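Local coordinates for CurF (Lyngbya majuscula, PDB 2Q35), which acts, through its crotonase-fold ECH2 domain, as a decarboxylase involved in polyketide chain beta-branching, at residues Ala96-Ser101 against Val176-Val181; Val115-Glu120 against Arg169-Pro174; Gln15-Asp20 against Ile52-Gly57. The protein carries 1 engineered substitution. All coordinates share one frame; numbering follows the deposited sequence.

Interaction 1: residues Ala96-Ser101 against Val176-Val181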
loop_
_atom_site.group_PDB
_atom_site.type_symbol
_atom_site.label_atom_id
_atom_site.label_comp_id
_atom_site.label_asym_id
_atom_site.label_seq_id
_atom_site.Cartn_x
_atom_site.Cartn_y
_atom_site.Cartn_z
ATOM N N ALA A 96 17.756 -12.886 3.031
ATOM C CA ALA A 96 17.709 -13.854 1.908
ATOM C C ALA A 96 17.067 -15.128 2.443
ATOM O O ALA A 96 17.730 -16.003 3.011
ATOM C CB ALA A 96 19.120 -14.124 1.356
ATOM N N MET A 97 15.745 -15.187 2.348
ATOM C CA MET A 97 15.006 -16.275 2.954
ATOM C C MET A 97 14.953 -17.421 1.923
ATOM O O MET A 97 13.946 -17.617 1.245
ATOM C CB MET A 97 13.629 -15.812 3.399
ATOM C CG MET A 97 13.690 -14.653 4.383
ATOM S SD MET A 97 12.132 -14.385 5.287
ATOM C CE MET A 97 10.947 -14.370 3.936
ATOM N N GLN A 98 16.057 -18.153 1.852
ATOM C CA GLN A 98 16.207 -19.243 0.852
ATOM C C GLN A 98 15.420 -20.492 1.241
ATOM O O GLN A 98 15.266 -21.426 0.429
ATOM C CB GLN A 98 17.700 -19.559 0.637
ATOM C CG GLN A 98 18.342 -20.653 1.529
ATOM C CD GLN A 98 18.125 -20.482 3.031
ATOM O OE1 GLN A 98 18.040 -19.355 3.562
ATOM N NE2 GLN A 98 18.013 -21.607 3.729
ATOM N N GLY A 99 15.015 -20.536 2.502
ATOM C CA GLY A 99 14.240 -21.621 3.096
ATOM C C GLY A 99 12.971 -21.160 3.792
ATOM O O GLY A 99 12.534 -20.014 3.638
ATOM N N HIS A 100 12.356 -22.072 4.539
ATOM C CA HIS A 100 11.064 -21.805 5.130
ATOM C C HIS A 100 11.256 -20.751 6.221
ATOM O O HIS A 100 12.333 -20.654 6.823
ATOM C CB HIS A 100 10.531 -23.049 5.819
ATOM C CG HIS A 100 10.508 -24.269 4.951
ATOM N ND1 HIS A 100 9.798 -24.330 3.772
ATOM C CD2 HIS A 100 11.056 -25.492 5.127
ATOM C CE1 HIS A 100 9.934 -25.536 3.242
ATOM N NE2 HIS A 100 10.705 -26.256 4.037
ATOM N N SER A 101 10.185 -20.011 6.482
ATOM C CA SER A 101 10.168 -19.082 7.637
ATOM C C SER A 101 8.819 -19.154 8.336
ATOM O O SER A 101 7.782 -18.857 7.722
ATOM C CB SER A 101 10.407 -17.653 7.142
ATOM O OG SER A 101 11.575 -17.547 6.354
ATOM N N VAL A 176 12.054 -15.886 -5.948
ATOM C CA VAL A 176 12.859 -16.586 -6.966
ATOM C C VAL A 176 13.151 -18.017 -6.550
ATOM O O VAL A 176 12.879 -18.417 -5.421
ATOM C CB VAL A 176 14.179 -15.827 -7.326
ATOM C CG1 VAL A 176 13.882 -14.381 -7.779
ATOM C CG2 VAL A 176 15.182 -15.789 -6.142
ATOM N N SER A 177 13.655 -18.831 -7.482
ATOM C CA SER A 177 13.905 -20.217 -7.140
ATOM C C SER A 177 14.901 -20.289 -6.005
ATOM O O SER A 177 15.814 -19.449 -5.911
ATOM C CB SER A 177 14.469 -20.970 -8.339
ATOM O OG SER A 177 13.688 -20.729 -9.493
ATOM N N ARG A 178 14.733 -21.300 -5.160
ATOM C CA ARG A 178 15.566 -21.477 -3.974
ATOM C C ARG A 178 17.059 -21.326 -4.266
ATOM O O ARG A 178 17.749 -20.621 -3.534
ATOM C CB ARG A 178 15.248 -22.827 -3.313
ATOM C CG ARG A 178 16.418 -23.462 -2.562
ATOM C CD ARG A 178 16.239 -23.496 -1.041
ATOM N NE ARG A 178 15.014 -24.161 -0.563
ATOM C CZ ARG A 178 14.444 -25.235 -1.117
ATOM N NH1 ARG A 178 14.972 -25.810 -2.189
ATOM N NH2 ARG A 178 13.338 -25.743 -0.592
ATOM N N GLN A 179 17.563 -21.975 -5.332
ATOM C CA GLN A 179 18.994 -21.919 -5.667
ATOM C C GLN A 179 19.485 -20.534 -6.121
ATOM O O GLN A 179 20.695 -20.315 -6.278
ATOM C CB GLN A 179 19.342 -22.953 -6.755
ATOM C CG GLN A 179 18.880 -22.553 -8.166
ATOM C CD GLN A 179 18.661 -23.736 -9.111
ATOM O OE1 GLN A 179 19.475 -24.669 -9.176
ATOM N NE2 GLN A 179 17.546 -23.702 -9.854
ATOM N N ASP A 180 18.550 -19.592 -6.320
ATOM C CA ASP A 180 18.875 -18.242 -6.767
ATOM C C ASP A 180 18.677 -17.175 -5.703
ATOM O O ASP A 180 19.061 -16.010 -5.924
ATOM C CB ASP A 180 17.991 -17.848 -7.942
ATOM C CG ASP A 180 18.252 -18.700 -9.197
ATOM O OD1 ASP A 180 19.369 -19.223 -9.338
ATOM O OD2 ASP A 180 17.327 -18.849 -10.017
ATOM N N VAL A 181 18.033 -17.546 -4.597
ATOM C CA VAL A 181 17.718 -16.553 -3.543
ATOM C C VAL A 181 18.932 -15.792 -3.003
ATOM O O VAL A 181 18.945 -14.551 -2.994
ATOM C CB VAL A 181 16.911 -17.202 -2.409
ATOM C CG1 VAL A 181 16.806 -16.221 -1.178
ATOM C CG2 VAL A 181 15.519 -17.620 -2.888
#
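Val181, in the first turn of helix 178-192, presses its CG1 methyl against the chain leaving strand 93-97, where the mixed sheet of the crotonase fold meets one of its covering helices. Val181 CG1 lies 4.0 Å from Ala96 CB; the Gln98 side chain touches the same methyl through CB, 3.9 Å from Val181 CG1. That methyl is carried toward the strand end because CG1 stands opposite the backbone nitrogen of Val181 (chi1 170°). The chain bends here in an inverse gamma turn centred on Met97, whose side chain heads away from the helix to pack on Leu106, Val115 and Phe117. Beyond CB, Gln98 turns away too: its NE2 donates to the carbonyls of Gly57 and Tyr59, while OE1 accepts from Gly55 N, and these bonds fix the rotation of the amide beside the chain that follows strand 50-54. On the helix side, the backbone N of Arg178 is bonded to the Glu120 carboxylate, tying this part of the chain to the loop that follows strand 114-118. The helix also meets the backbone of the turn directly, Val181 CG1 lying 3.7 Å from Gln98 N.

Interaction 2: residues Val115-Glu120 against Arg169-Pro174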
loop_
_atom_site.group_PDB
_atom_site.type_symbol
_atom_site.label_atom_id
_atom_site.label_comp_id
_atom_site.label_asym_id
_atom_site.label_seq_id
_atom_site.Cartn_x
_atom_site.Cartn_y
_atom_site.Cartn_z
ATOM N N VAL A 115 13.837 -7.981 1.392
ATOM C CA VAL A 115 13.508 -9.374 1.694
ATOM C C VAL A 115 13.422 -10.097 0.351
ATOM O O VAL A 115 12.883 -9.553 -0.622
ATOM C CB VAL A 115 12.166 -9.506 2.435
ATOM C CG1 VAL A 115 11.894 -10.941 2.843
ATOM C CG2 VAL A 115 12.151 -8.585 3.699
ATOM N N VAL A 116 13.989 -11.303 0.309
ATOM C CA VAL A 116 13.890 -12.174 -0.896
ATOM C C VAL A 116 13.330 -13.520 -0.431
ATOM O O VAL A 116 13.796 -14.098 0.570
ATOM C CB VAL A 116 15.254 -12.408 -1.575
ATOM C CG1 VAL A 116 15.048 -13.161 -2.918
ATOM C CG2 VAL A 116 15.983 -11.089 -1.827
ATOM N N PHE A 117 12.334 -14.043 -1.172
ATOM C CA PHE A 117 11.637 -15.271 -0.781
ATOM C C PHE A 117 11.995 -16.345 -1.807
ATOM O O PHE A 117 12.321 -15.990 -2.948
ATOM C CB PHE A 117 10.115 -15.108 -0.891
ATOM C CG PHE A 117 9.494 -14.255 0.188
ATOM C CD1 PHE A 117 8.711 -14.841 1.168
ATOM C CD2 PHE A 117 9.630 -12.882 0.150
ATOM C CE1 PHE A 117 8.103 -14.040 2.186
ATOM C CE2 PHE A 117 9.044 -12.086 1.143
ATOM C CZ PHE A 117 8.279 -12.679 2.150
ATOM N N SER A 118 11.944 -17.604 -1.369
ATOM C CA SER A 118 12.118 -18.792 -2.251
ATOM C C SER A 118 10.758 -19.243 -2.776
ATOM O O SER A 118 9.795 -19.403 -2.019
ATOM C CB SER A 118 12.765 -19.922 -1.440
ATOM O OG SER A 118 12.508 -21.210 -2.019
ATOM N N GLN A 119 10.700 -19.562 -4.072
ATOM C CA GLN A 119 9.481 -20.037 -4.693
ATOM C C GLN A 119 8.960 -21.319 -4.068
ATOM O O GLN A 119 7.757 -21.498 -3.945
ATOM C CB GLN A 119 9.724 -20.314 -6.178
ATOM C CG GLN A 119 9.885 -19.102 -7.052
ATOM C CD GLN A 119 10.380 -19.458 -8.478
ATOM O OE1 GLN A 119 10.565 -18.572 -9.325
ATOM N NE2 GLN A 119 10.608 -20.744 -8.731
ATOM N N GLU A 120 9.877 -22.200 -3.680
ATOM C CA GLU A 120 9.537 -23.564 -3.256
ATOM C C GLU A 120 9.268 -23.694 -1.761
ATOM O O GLU A 120 8.669 -24.679 -1.314
ATOM C CB GLU A 120 10.667 -24.534 -3.637
ATOM C CG GLU A 120 10.917 -24.696 -5.141
ATOM C CD GLU A 120 11.811 -23.609 -5.734
ATOM O OE1 GLU A 120 12.273 -22.714 -4.983
ATOM O OE2 GLU A 120 12.044 -23.655 -6.970
ATOM N N ARG A 169 -0.069 -13.966 -5.710
ATOM C CA ARG A 169 -0.925 -13.097 -4.928
ATOM C C ARG A 169 -0.468 -11.635 -4.983
ATOM O O ARG A 169 -1.146 -10.745 -4.474
ATOM C CB ARG A 169 -0.837 -13.576 -3.488
ATOM C CG ARG A 169 -2.053 -13.419 -2.691
ATOM C CD ARG A 169 -3.092 -14.470 -3.052
ATOM N NE ARG A 169 -4.299 -14.101 -2.341
ATOM C CZ ARG A 169 -4.777 -14.724 -1.271
ATOM N NH1 ARG A 169 -4.199 -15.825 -0.796
ATOM N NH2 ARG A 169 -5.876 -14.251 -0.708
ATOM N N GLY A 170 0.679 -11.384 -5.599
ATOM C CA GLY A 170 1.163 -10.019 -5.781
ATOM C C GLY A 170 1.967 -9.477 -4.615
ATOM O O GLY A 170 2.044 -8.269 -4.418
ATOM N N ILE A 171 2.589 -10.362 -3.846
ATOM C CA ILE A 171 3.460 -9.913 -2.745
ATOM C C ILE A 171 4.492 -8.898 -3.293
ATOM O O ILE A 171 5.031 -9.074 -4.386
ATOM C CB ILE A 171 4.111 -11.127 -2.039
ATOM C CG1 ILE A 171 4.728 -10.729 -0.691
ATOM C CG2 ILE A 171 5.130 -11.820 -2.942
ATOM C CD1 ILE A 171 5.289 -11.926 0.088
ATOM N N PRO A 172 4.726 -7.797 -2.573
ATOM C CA PRO A 172 5.673 -6.806 -3.087
ATOM C C PRO A 172 7.129 -7.080 -2.726
ATOM O O PRO A 172 7.821 -6.164 -2.273
ATOM C CB PRO A 172 5.207 -5.509 -2.429
ATOM C CG PRO A 172 4.492 -5.930 -1.178
ATOM C CD PRO A 172 4.093 -7.376 -1.306
ATOM N N PHE A 173 7.577 -8.320 -2.868
ATOM C CA PHE A 173 8.996 -8.653 -2.704
ATOM C C PHE A 173 9.366 -9.624 -3.801
ATOM O O PHE A 173 8.482 -10.298 -4.326
ATOM C CB PHE A 173 9.258 -9.340 -1.367
ATOM C CG PHE A 173 9.215 -8.413 -0.183
ATOM C CD1 PHE A 173 10.233 -7.498 0.021
ATOM C CD2 PHE A 173 8.178 -8.478 0.725
ATOM C CE1 PHE A 173 10.228 -6.649 1.117
ATOM C CE2 PHE A 173 8.158 -7.634 1.835
ATOM C CZ PHE A 173 9.192 -6.727 2.029
ATOM N N PRO A 174 10.666 -9.718 -4.149
ATOM C CA PRO A 174 11.029 -10.724 -5.167
ATOM C C PRO A 174 10.901 -12.137 -4.623
ATOM O O PRO A 174 11.204 -12.403 -3.451
ATOM C CB PRO A 174 12.491 -10.428 -5.503
ATOM C CG PRO A 174 12.949 -9.380 -4.553
ATOM C CD PRO A 174 11.822 -8.927 -3.678
#
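Two phenylalanine rings, Phe117 of strand 114-118 and Phe173 of the 169-174 loop, lean on each other obliquely, their centroids 5.9 Å apart and planes inclined by 39°. Over one face of the Phe117 ring sits the terminal methyl of Ile171, with CD1 4.0 Å from the ring centroid in a CH-pi contact displaced toward the CZ rim; Pro174 O lies at the ring's edge. One face of Phe173 is taken by Val115, whose CB stands 3.9 Å from the centroid, while its CG2 reaches over the CE1-CZ side. Ile171 gets to the Phe117 ring because its chain is fully extended (chi1 -166°, chi2 176°). The ring of Phe117 is also reached by Phe173 CB, 3.7 Å from Phe117 CE2. One backbone hydrogen bond joins the segments: Phe117 N donates to Pro174 O at 3.0 Å. Beside it the Pro174 ring touches the Val115 carbonyl, Pro174 CD lying 3.3 Å from Val115 O. A Schellman motif at Gly170 ends helix 163-168 and releases the chain into this approach, which delivers strand 175-176 as an outermost strand of the crotonase sheet within this chain, parallel to 114-118. Around the contact, Tyr123 meets the Phe117 ring edge-to-face, Leu146 of helix 138-146 packs on Ile171 and Phe173, Tyr184 of helix 178-192 covers Val116 and Pro174, and Glu149 of a second subunit reaches Phe173.

Interaction 3: residues Gln15-Asp20 against Ile52-Gly57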
loop_
_atom_site.group_PDB
_atom_site.type_symbol
_atom_site.label_atom_id
_atom_site.label_comp_id
_atom_site.label_asym_id
_atom_site.label_seq_id
_atom_site.Cartn_x
_atom_site.Cartn_y
_atom_site.Cartn_z
ATOM N N GLN A 15 27.834 -11.381 4.943
ATOM C CA GLN A 15 26.768 -12.343 5.070
ATOM C C GLN A 15 26.776 -12.940 6.466
ATOM O O GLN A 15 27.818 -13.388 6.949
ATOM C CB GLN A 15 26.938 -13.436 3.984
ATOM C CG GLN A 15 25.811 -14.482 3.971
ATOM C CD GLN A 15 26.020 -15.526 2.871
ATOM O OE1 GLN A 15 26.358 -15.164 1.753
ATOM N NE2 GLN A 15 25.867 -16.813 3.206
ATOM N N ILE A 16 25.603 -12.946 7.110
ATOM C CA ILE A 16 25.416 -13.628 8.401
ATOM C C ILE A 16 24.532 -14.829 8.136
ATOM O O ILE A 16 23.395 -14.678 7.682
ATOM C CB ILE A 16 24.763 -12.704 9.438
ATOM C CG1 ILE A 16 25.729 -11.550 9.790
ATOM C CG2 ILE A 16 24.371 -13.495 10.693
ATOM C CD1 ILE A 16 25.152 -10.454 10.783
ATOM N N THR A 17 25.070 -16.018 8.395
ATOM C CA THR A 17 24.432 -17.261 8.010
ATOM C C THR A 17 24.073 -18.021 9.249
ATOM O O THR A 17 24.950 -18.350 10.044
ATOM C CB THR A 17 25.403 -18.128 7.154
ATOM O OG1 THR A 17 25.830 -17.347 6.036
ATOM C CG2 THR A 17 24.729 -19.397 6.652
ATOM N N MET A 18 22.786 -18.316 9.387
ATOM C CA MET A 18 22.273 -19.123 10.504
ATOM C C MET A 18 22.267 -20.588 10.130
ATOM O O MET A 18 21.666 -20.971 9.124
ATOM C CB MET A 18 20.831 -18.709 10.878
ATOM C CG MET A 18 20.707 -17.280 11.405
ATOM S SD MET A 18 19.000 -16.735 11.608
ATOM C CE MET A 18 18.414 -16.674 9.916
ATOM N N LYS A 19 22.914 -21.412 10.959
ATOM C CA LYS A 19 22.975 -22.846 10.696
ATOM C C LYS A 19 22.938 -23.622 12.010
ATOM O O LYS A 19 23.911 -24.247 12.418
ATOM C CB LYS A 19 24.201 -23.189 9.833
ATOM C CG LYS A 19 24.242 -24.647 9.348
ATOM C CD LYS A 19 25.483 -24.916 8.519
ATOM C CE LYS A 19 25.479 -26.347 8.004
ATOM N NZ LYS A 19 26.647 -26.623 7.130
ATOM N N ASP A 20 21.798 -23.548 12.688
ATOM C CA ASP A 20 21.546 -24.424 13.820
ATOM C C ASP A 20 20.686 -25.556 13.303
ATOM O O ASP A 20 19.457 -25.545 13.426
ATOM C CB ASP A 20 20.844 -23.689 14.965
ATOM C CG ASP A 20 20.694 -24.550 16.216
ATOM O OD1 ASP A 20 21.319 -25.626 16.290
ATOM O OD2 ASP A 20 19.946 -24.152 17.126
ATOM N N ILE A 52 23.742 -9.287 4.550
ATOM C CA ILE A 52 22.815 -10.271 4.019
ATOM C C ILE A 52 22.600 -11.320 5.094
ATOM O O ILE A 52 23.554 -12.015 5.496
ATOM C CB ILE A 52 23.392 -10.904 2.724
ATOM C CG1 ILE A 52 23.565 -9.784 1.678
ATOM C CG2 ILE A 52 22.432 -11.999 2.171
ATOM C CD1 ILE A 52 24.150 -10.237 0.388
ATOM N N LEU A 53 21.365 -11.434 5.568
ATOM C CA LEU A 53 21.021 -12.443 6.577
ATOM C C LEU A 53 20.365 -13.644 5.901
ATOM O O LEU A 53 19.391 -13.501 5.179
ATOM C CB LEU A 53 20.053 -11.839 7.596
ATOM C CG LEU A 53 19.541 -12.738 8.726
ATOM C CD1 LEU A 53 20.665 -13.299 9.613
ATOM C CD2 LEU A 53 18.492 -11.981 9.589
ATOM N N THR A 54 20.875 -14.835 6.171
ATOM C CA THR A 54 20.353 -16.016 5.468
ATOM C C THR A 54 20.410 -17.243 6.387
ATOM O O THR A 54 21.015 -17.208 7.473
ATOM C CB THR A 54 21.084 -16.221 4.122
ATOM O OG1 THR A 54 20.293 -17.056 3.259
ATOM C CG2 THR A 54 22.485 -16.833 4.309
ATOM N N GLY A 55 19.763 -18.316 5.937
ATOM C CA GLY A 55 19.756 -19.608 6.635
ATOM C C GLY A 55 20.675 -20.653 6.015
ATOM O O GLY A 55 21.707 -20.333 5.402
ATOM N N TYR A 56 20.277 -21.915 6.171
ATOM C CA TYR A 56 21.008 -23.044 5.614
ATOM C C TYR A 56 19.967 -24.018 5.083
ATOM O O TYR A 56 18.865 -24.167 5.660
ATOM C CB TYR A 56 21.798 -23.741 6.723
ATOM C CG TYR A 56 20.940 -24.668 7.564
ATOM C CD1 TYR A 56 20.198 -24.177 8.646
ATOM C CD2 TYR A 56 20.843 -26.027 7.258
ATOM C CE1 TYR A 56 19.374 -25.022 9.405
ATOM C CE2 TYR A 56 20.025 -26.876 8.016
ATOM C CZ TYR A 56 19.302 -26.363 9.086
ATOM O OH TYR A 56 18.508 -27.206 9.840
ATOM N N GLY A 57 20.326 -24.719 4.013
ATOM C CA GLY A 57 19.460 -25.786 3.515
ATOM C C GLY A 57 18.044 -25.285 3.295
ATOM O O GLY A 57 17.833 -24.262 2.632
#
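Gln15-Met18 and Ile52-Thr54 run as parallel neighbours, the two strands of a beta-alpha-beta unit in the crotonase sheet, with axes 4.7 Å apart. Three backbone hydrogen bonds knit them: Ile16 N to Ile52 O (2.8 Å), Thr54 N to Ile16 O (2.9 Å) and Met18 N to Thr54 O (2.8 Å). CA-H...O contacts, such as Gln15 CA to Ile52 O, lie beside them. Among polar side chains, Gln15 NE2 donates to Thr17 OG1 at 2.9 Å, near its own amide plane, and both atoms of this bond touch the Thr54 CG2 methyl, Gln15 NE2 the nearer. Thr54 OG1 points on to Ala96 O, where it is hydrogen-bonded. The apolar contacts are on the sheet face of Ile16 and Leu53: Leu53 CD1 packs 3.9 Å from Ile16 CG2, and the bent Met18 chain brings Met18 CE to 4.1 Å from Leu53 CD1. Past the strands, Lys19 crosses Tyr56 at about a right angle, with Lys19 CG 3.7 Å from Tyr56 CB, and Met18 O meets the ring's edge. Helix 29-44, which connects the strands, covers Ile16 through Cys38 and Phe39; helix 178-192 lies against Gln15 and Ile52 on the other face, while strands 4-10 and 93-97 flank the pair.

From the N terminus, interaction 3 comes first, closing the loop that runs from strand 13-18 through helix 29-44 to strand 50-54, and it is complete before the other two begin. Interaction 1 then closes a much longer excursion, from the end of strand 93-97 to the start of helix 178-192. Interaction 2 nests within that loop, joining strand 114-118 to the chain just ahead of strand 175-176. All three reach the same sheet: interactions 1 and 3 meet where Ala96 N bonds Leu53 O, and interactions 1 and 2 where Gln119 N meets Val176 O. Interactions 2 and 3 do not touch, their centres lying about 18 Å apart.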